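Local coordinates for protein phosphatidylglycerophosphatase B (Bacillus subtilis, PDB 6FMX) that removes the terminal phosphate of phosphatidylglycerophosphate to give phosphatidylglycerol, and also acts as an undecaprenyl pyrophosphate phosphatase in the cell membrane, at residues 35-40 with 118-123. Residues are numbered along the deposited sequence; the frame is centred on the assembly and turned at random.
Sequences AAIHTN and IERVRP. With OLC ((2R)-2,3-dihydroxypropyl (9Z)-octadec-9-enoate), chain D; WO4 (tungstate(VI)ion), chain G; OLC ((2R)-2,3-dihydroxypropyl (9Z)-octadec-9-enoate), chain C.
Ile37 reaches Ile118 at the end of helix 96-118 with one branch and Arg120 in the loop that follows with the other. Its CB sits over the centre of one face of the Arg120 guanidinium, and CG2 lies 3.7 Å from Arg120 NH1. Ile37 CD1 reaches Ile118 CG2 at 4.1 Å, the two isoleucine side chains crossing at about a right angle. With CG1 set between backbone N and carbonyl carbon (chi1 57°), CG2 is left for the arginine and the longer arm for Ile118. Arg120, extended from CG to NE, thus rests one face on aliphatic carbon while its nitrogens form salt bridges with Asp194, thought to stabilise the nucleophilic histidine, and Asp46; Ile37 thus backs the arginine that pairs with Asp194, and probably helps fix the tilt of its guanidinium. Two residues on, Arg122 points its guanidinium edge at tungstate O1, with bonds from NH1 (the modelled length is doubtfully short) and, weakly, from NH2. Thr39 is the N-cap of helix 40-54: its OG1 caps Val42 N and turns back onto Ala36 O (2.7 Å), in the carbonyl plane, an oxygen that also accepts from Thr39 N. The His38 ring carries ester oxygen O20 of the chain D monoolein over its centre, 3.4 Å above the plane. With an alanine in place of His38, the glycerol ester of that lipid would probably lose the flat surface it lies on. The contact ties the type I turn between helices 21-36 and 40-54 to phosphatase motif I, where helix 96-118 gives way to the extracellular loop leading to helix 139-158.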
ATOM      1  N   ALA A  35     -16.776   8.872  -2.089  1.00 29.29           N
ATOM      2  CA  ALA A  35     -17.821   9.883  -2.100  1.00 31.42           C
ATOM      3  C   ALA A  35     -17.390  11.147  -1.370  1.00 32.50           C
ATOM      4  O   ALA A  35     -17.628  12.257  -1.859  1.00 28.98           O
ATOM      5  CB  ALA A  35     -19.100   9.322  -1.470  1.00 35.38           C
ATOM      6  N   ALA A  36     -16.724  10.991  -0.225  1.00 26.71           N
ATOM      7  CA  ALA A  36     -16.422  12.135   0.626  1.00 31.81           C
ATOM      8  C   ALA A  36     -15.450  13.100  -0.036  1.00 30.25           C
ATOM      9  O   ALA A  36     -15.511  14.303   0.229  1.00 32.47           O
ATOM     10  CB  ALA A  36     -15.865  11.665   1.970  1.00 33.21           C
ATOM     11  N   ILE A  37     -14.567  12.609  -0.911  1.00 26.14           N
ATOM     12  CA  ILE A  37     -13.598  13.493  -1.554  1.00 27.70           C
ATOM     13  C   ILE A  37     -14.256  14.496  -2.490  1.00 28.71           C
ATOM     14  O   ILE A  37     -13.601  15.452  -2.931  1.00 25.44           O
ATOM     15  CB  ILE A  37     -12.534  12.688  -2.328  1.00 27.91           C
ATOM     16  CG1 ILE A  37     -13.174  11.770  -3.369  1.00 26.02           C
ATOM     17  CG2 ILE A  37     -11.690  11.859  -1.352  1.00 25.20           C
ATOM     18  CD1 ILE A  37     -12.156  11.180  -4.324  1.00 26.59           C
ATOM     19  N   HIS A  38     -15.533  14.305  -2.803  1.00 29.65           N
ATOM     20  CA  HIS A  38     -16.280  15.248  -3.618  1.00 27.66           C
ATOM     21  C   HIS A  38     -16.951  16.333  -2.799  1.00 31.04           C
ATOM     22  O   HIS A  38     -17.588  17.222  -3.373  1.00 36.29           O
ATOM     23  CB  HIS A  38     -17.325  14.515  -4.453  1.00 30.14           C
ATOM     24  CG  HIS A  38     -16.733  13.626  -5.495  1.00 33.35           C
ATOM     25  ND1 HIS A  38     -16.442  14.067  -6.768  1.00 32.22           N
ATOM     26  CD2 HIS A  38     -16.353  12.327  -5.449  1.00 30.81           C
ATOM     27  CE1 HIS A  38     -15.921  13.074  -7.466  1.00 33.52           C
ATOM     28  NE2 HIS A  38     -15.856  12.008  -6.689  1.00 33.14           N
ATOM     29  N   THR A  39     -16.829  16.287  -1.483  1.00 27.55           N
ATOM     30  CA  THR A  39     -17.348  17.348  -0.642  1.00 31.34           C
ATOM     31  C   THR A  39     -16.283  18.415  -0.467  1.00 33.62           C
ATOM     32  O   THR A  39     -15.087  18.124  -0.373  1.00 31.52           O
ATOM     33  CB  THR A  39     -17.778  16.813   0.721  1.00 33.55           C
ATOM     34  OG1 THR A  39     -16.618  16.425   1.469  1.00 32.24           O
ATOM     35  CG2 THR A  39     -18.672  15.608   0.539  1.00 32.89           C
ATOM     36  N   ASN A  40     -16.729  19.665  -0.435  1.00 30.61           N
ATOM     37  CA  ASN A  40     -15.776  20.746  -0.247  1.00 32.64           C
ATOM     38  C   ASN A  40     -15.140  20.687   1.140  1.00 32.44           C
ATOM     39  O   ASN A  40     -13.992  21.100   1.313  1.00 34.00           O
ATOM     40  CB  ASN A  40     -16.470  22.081  -0.471  1.00 34.66           C
ATOM     41  CG  ASN A  40     -15.514  23.236  -0.399  1.00 40.24           C
ATOM     42  OD1 ASN A  40     -14.633  23.396  -1.245  1.00 42.17           O
ATOM     43  ND2 ASN A  40     -15.640  24.014   0.648  1.00 36.91           N
ATOM     44  N   ILE A 118     -12.057   7.934 -11.537  1.00 30.71           N
ATOM     45  CA  ILE A 118     -12.361   8.981 -10.567  1.00 30.59           C
ATOM     46  C   ILE A 118     -11.757  10.321 -10.985  1.00 30.84           C
ATOM     47  O   ILE A 118     -12.373  11.377 -10.788  1.00 27.78           O
ATOM     48  CB  ILE A 118     -11.871   8.525  -9.181  1.00 28.81           C
ATOM     49  CG1 ILE A 118     -12.719   7.339  -8.707  1.00 27.70           C
ATOM     50  CG2 ILE A 118     -11.901   9.678  -8.182  1.00 27.57           C
ATOM     51  CD1 ILE A 118     -12.477   6.947  -7.288  1.00 29.05           C
ATOM     52  N   GLU A 119     -10.540  10.304 -11.536  1.00 28.37           N
ATOM     53  CA  GLU A 119      -9.919  11.482 -12.160  1.00 33.12           C
ATOM     54  C   GLU A 119      -9.720  12.634 -11.174  1.00 33.06           C
ATOM     55  O   GLU A 119      -9.983  13.802 -11.489  1.00 29.53           O
ATOM     56  CB  GLU A 119     -10.735  11.953 -13.370  1.00 35.51           C
ATOM     57  CG  GLU A 119     -10.725  10.996 -14.551  1.00 38.85           C
ATOM     58  CD  GLU A 119     -11.469  11.551 -15.756  1.00 47.11           C
ATOM     59  OE1 GLU A 119     -12.648  11.945 -15.608  1.00 49.74           O
ATOM     60  OE2 GLU A 119     -10.869  11.603 -16.850  1.00 50.50           O
ATOM     61  N   ARG A 120      -9.240  12.324  -9.974  1.00 27.22           N
ATOM     62  CA  ARG A 120      -8.951  13.395  -9.028  1.00 27.74           C
ATOM     63  C   ARG A 120      -7.668  14.126  -9.409  1.00 26.84           C
ATOM     64  O   ARG A 120      -6.658  13.508  -9.759  1.00 29.53           O
ATOM     65  CB  ARG A 120      -8.837  12.867  -7.596  1.00 28.83           C
ATOM     66  CG  ARG A 120      -8.881  14.011  -6.579  1.00 27.82           C
ATOM     67  CD  ARG A 120      -8.390  13.618  -5.207  1.00 28.52           C
ATOM     68  NE  ARG A 120      -8.782  14.579  -4.177  1.00 24.08           N
ATOM     69  CZ  ARG A 120      -8.771  14.303  -2.877  1.00 26.00           C
ATOM     70  NH1 ARG A 120      -8.377  13.100  -2.459  1.00 22.82           N
ATOM     71  NH2 ARG A 120      -9.148  15.216  -1.993  1.00 27.81           N
ATOM     72  N   VAL A 121      -7.719  15.457  -9.327  1.00 28.61           N
ATOM     73  CA  VAL A 121      -6.560  16.297  -9.603  1.00 26.79           C
ATOM     74  C   VAL A 121      -5.587  16.216  -8.434  1.00 25.97           C
ATOM     75  O   VAL A 121      -5.991  16.184  -7.264  1.00 25.40           O
ATOM     76  CB  VAL A 121      -7.024  17.745  -9.869  1.00 29.55           C
ATOM     77  CG1 VAL A 121      -5.854  18.669 -10.032  1.00 28.93           C
ATOM     78  CG2 VAL A 121      -7.901  17.819 -11.111  1.00 28.84           C
ATOM     79  N   ARG A 122      -4.288  16.174  -8.749  1.00 28.61           N
ATOM     80  CA  ARG A 122      -3.243  16.097  -7.736  1.00 27.49           C
ATOM     81  C   ARG A 122      -3.173  17.392  -6.921  1.00 26.75           C
ATOM     82  O   ARG A 122      -3.673  18.432  -7.351  1.00 28.47           O
ATOM     83  CB  ARG A 122      -1.894  15.835  -8.402  1.00 31.30           C
ATOM     84  CG  ARG A 122      -1.801  14.520  -9.129  1.00 33.64           C
ATOM     85  CD  ARG A 122      -1.050  13.506  -8.289  1.00 31.92           C
ATOM     86  NE  ARG A 122      -0.985  12.203  -8.932  1.00 33.36           N
ATOM     87  CZ  ARG A 122      -0.253  11.194  -8.480  1.00 32.87           C
ATOM     88  NH1 ARG A 122       0.467  11.349  -7.380  1.00 30.92           N
ATOM     89  NH2 ARG A 122      -0.241  10.033  -9.125  1.00 36.14           N
ATOM     90  N   PRO A 123      -2.550  17.350  -5.736  1.00 25.34           N
ATOM     91  CA  PRO A 123      -2.440  18.585  -4.933  1.00 25.89           C
ATOM     92  C   PRO A 123      -1.773  19.743  -5.666  1.00 28.94           C
ATOM     93  O   PRO A 123      -2.333  20.849  -5.719  1.00 29.00           O
ATOM     94  CB  PRO A 123      -1.620  18.125  -3.716  1.00 23.31           C
ATOM     95  CG  PRO A 123      -1.975  16.667  -3.571  1.00 25.89           C
ATOM     96  CD  PRO A 123      -2.093  16.157  -4.986  1.00 26.08           C
TER
HETATM   97  C18 OLC D 303     -23.036   3.862   4.963  1.00 56.72           C
HETATM   98  C10 OLC D 303     -21.708   6.114  -1.712  1.00 47.88           C
HETATM   99  C9  OLC D 303     -21.411   5.762  -2.947  1.00 48.07           C
HETATM  100  C17 OLC D 303     -22.131   2.645   4.795  1.00 56.83           C
HETATM  101  C11 OLC D 303     -20.741   5.817  -0.575  1.00 47.69           C
HETATM  102  C8  OLC D 303     -20.094   5.051  -3.254  1.00 46.24           C
HETATM  103  C24 OLC D 303     -19.952  15.521  -8.487  1.00 59.43           C
HETATM  104  C16 OLC D 303     -22.301   2.096   3.381  1.00 56.24           C
HETATM  105  C12 OLC D 303     -21.472   5.084   0.543  1.00 50.43           C
HETATM  106  C7  OLC D 303     -19.669   5.321  -4.697  1.00 46.85           C
HETATM  107  C15 OLC D 303     -21.839   3.144   2.370  1.00 57.48           C
HETATM  108  C13 OLC D 303     -22.233   3.881  -0.019  1.00 58.44           C
HETATM  109  C6  OLC D 303     -18.931   6.656  -4.763  1.00 45.67           C
HETATM  110  C14 OLC D 303     -22.232   2.703   0.959  1.00 54.93           C
HETATM  111  C5  OLC D 303     -19.115   7.256  -6.155  1.00 46.03           C
HETATM  112  C4  OLC D 303     -18.747   8.733  -6.126  1.00 43.48           C
HETATM  113  C3  OLC D 303     -20.007   9.571  -5.935  1.00 45.91           C
HETATM  114  C2  OLC D 303     -19.637  11.050  -5.929  1.00 44.94           C
HETATM  115  C21 OLC D 303     -19.379  13.173  -9.011  1.00 48.53           C
HETATM  116  C1  OLC D 303     -19.513  11.550  -7.365  1.00 48.50           C
HETATM  117  C22 OLC D 303     -20.226  14.357  -9.428  1.00 58.11           C
HETATM  118  O19 OLC D 303     -19.380  10.782  -8.257  1.00 51.06           O
HETATM  119  O25 OLC D 303     -19.560  16.622  -9.256  1.00 74.00           O
HETATM  120  O23 OLC D 303     -19.870  14.719 -10.731  1.00 71.31           O
HETATM  121  O20 OLC D 303     -19.571  12.919  -7.649  1.00 54.09           O
HETATM  122  W   WO4 G 306       1.069   7.404  -6.791  0.60 32.04           W
HETATM  123  O1  WO4 G 306       1.779   9.284  -7.130  0.60 23.62           O
HETATM  124  O2  WO4 G 306      -0.891   7.257  -7.299  0.60 25.41           O
HETATM  125  O3  WO4 G 306       2.044   6.103  -8.018  0.60 29.60           O
HETATM  126  O4  WO4 G 306       1.259   7.028  -4.829  0.60 26.57           O
HETATM  127  C18 OLC C 302     -14.601   0.126   9.322  1.00 61.23           C
HETATM  128  C10 OLC C 302     -15.880   4.977   8.999  1.00 62.24           C
HETATM  129  C9  OLC C 302     -15.630   6.254   8.794  1.00 62.08           C
HETATM  130  C17 OLC C 302     -15.930   0.816   9.633  1.00 61.31           C
HETATM  131  C11 OLC C 302     -16.166   4.015   7.843  1.00 64.46           C
HETATM  132  C8  OLC C 302     -15.604   6.818   7.374  1.00 60.43           C
HETATM  133  C24 OLC C 302     -19.429  16.906   5.829  1.00 43.86           C
HETATM  134  C16 OLC C 302     -17.134   0.043   9.084  1.00 57.93           C
HETATM  135  C12 OLC C 302     -17.578   3.456   8.034  1.00 59.63           C
HETATM  136  C7  OLC C 302     -14.973   8.212   7.380  1.00 63.02           C
HETATM  137  C15 OLC C 302     -17.150   0.007   7.555  1.00 54.20           C
HETATM  138  C13 OLC C 302     -17.931   2.339   7.057  1.00 54.44           C
HETATM  139  C6  OLC C 302     -14.491   8.571   5.973  1.00 56.91           C
HETATM  140  C14 OLC C 302     -16.777   1.358   6.944  1.00 54.63           C
HETATM  141  C5  OLC C 302     -13.346   9.574   6.065  1.00 60.65           C
HETATM  142  C4  OLC C 302     -13.715  10.836   5.294  1.00 59.95           C
HETATM  143  C3  OLC C 302     -14.600  11.720   6.169  1.00 59.35           C
HETATM  144  C2  OLC C 302     -15.984  11.795   5.539  1.00 52.46           C
HETATM  145  C21 OLC C 302     -18.062  14.861   6.125  1.00 47.37           C
HETATM  146  C1  OLC C 302     -16.758  12.927   6.201  1.00 55.02           C
HETATM  147  C22 OLC C 302     -18.991  15.596   5.189  1.00 44.05           C
HETATM  148  O19 OLC C 302     -16.672  13.097   7.372  1.00 65.93           O
HETATM  149  O25 OLC C 302     -19.957  17.723   4.818  1.00 47.20           O
HETATM  150  O23 OLC C 302     -18.264  15.856   4.029  1.00 49.43           O
HETATM  151  O20 OLC C 302     -17.559  13.764   5.421  1.00 48.60           O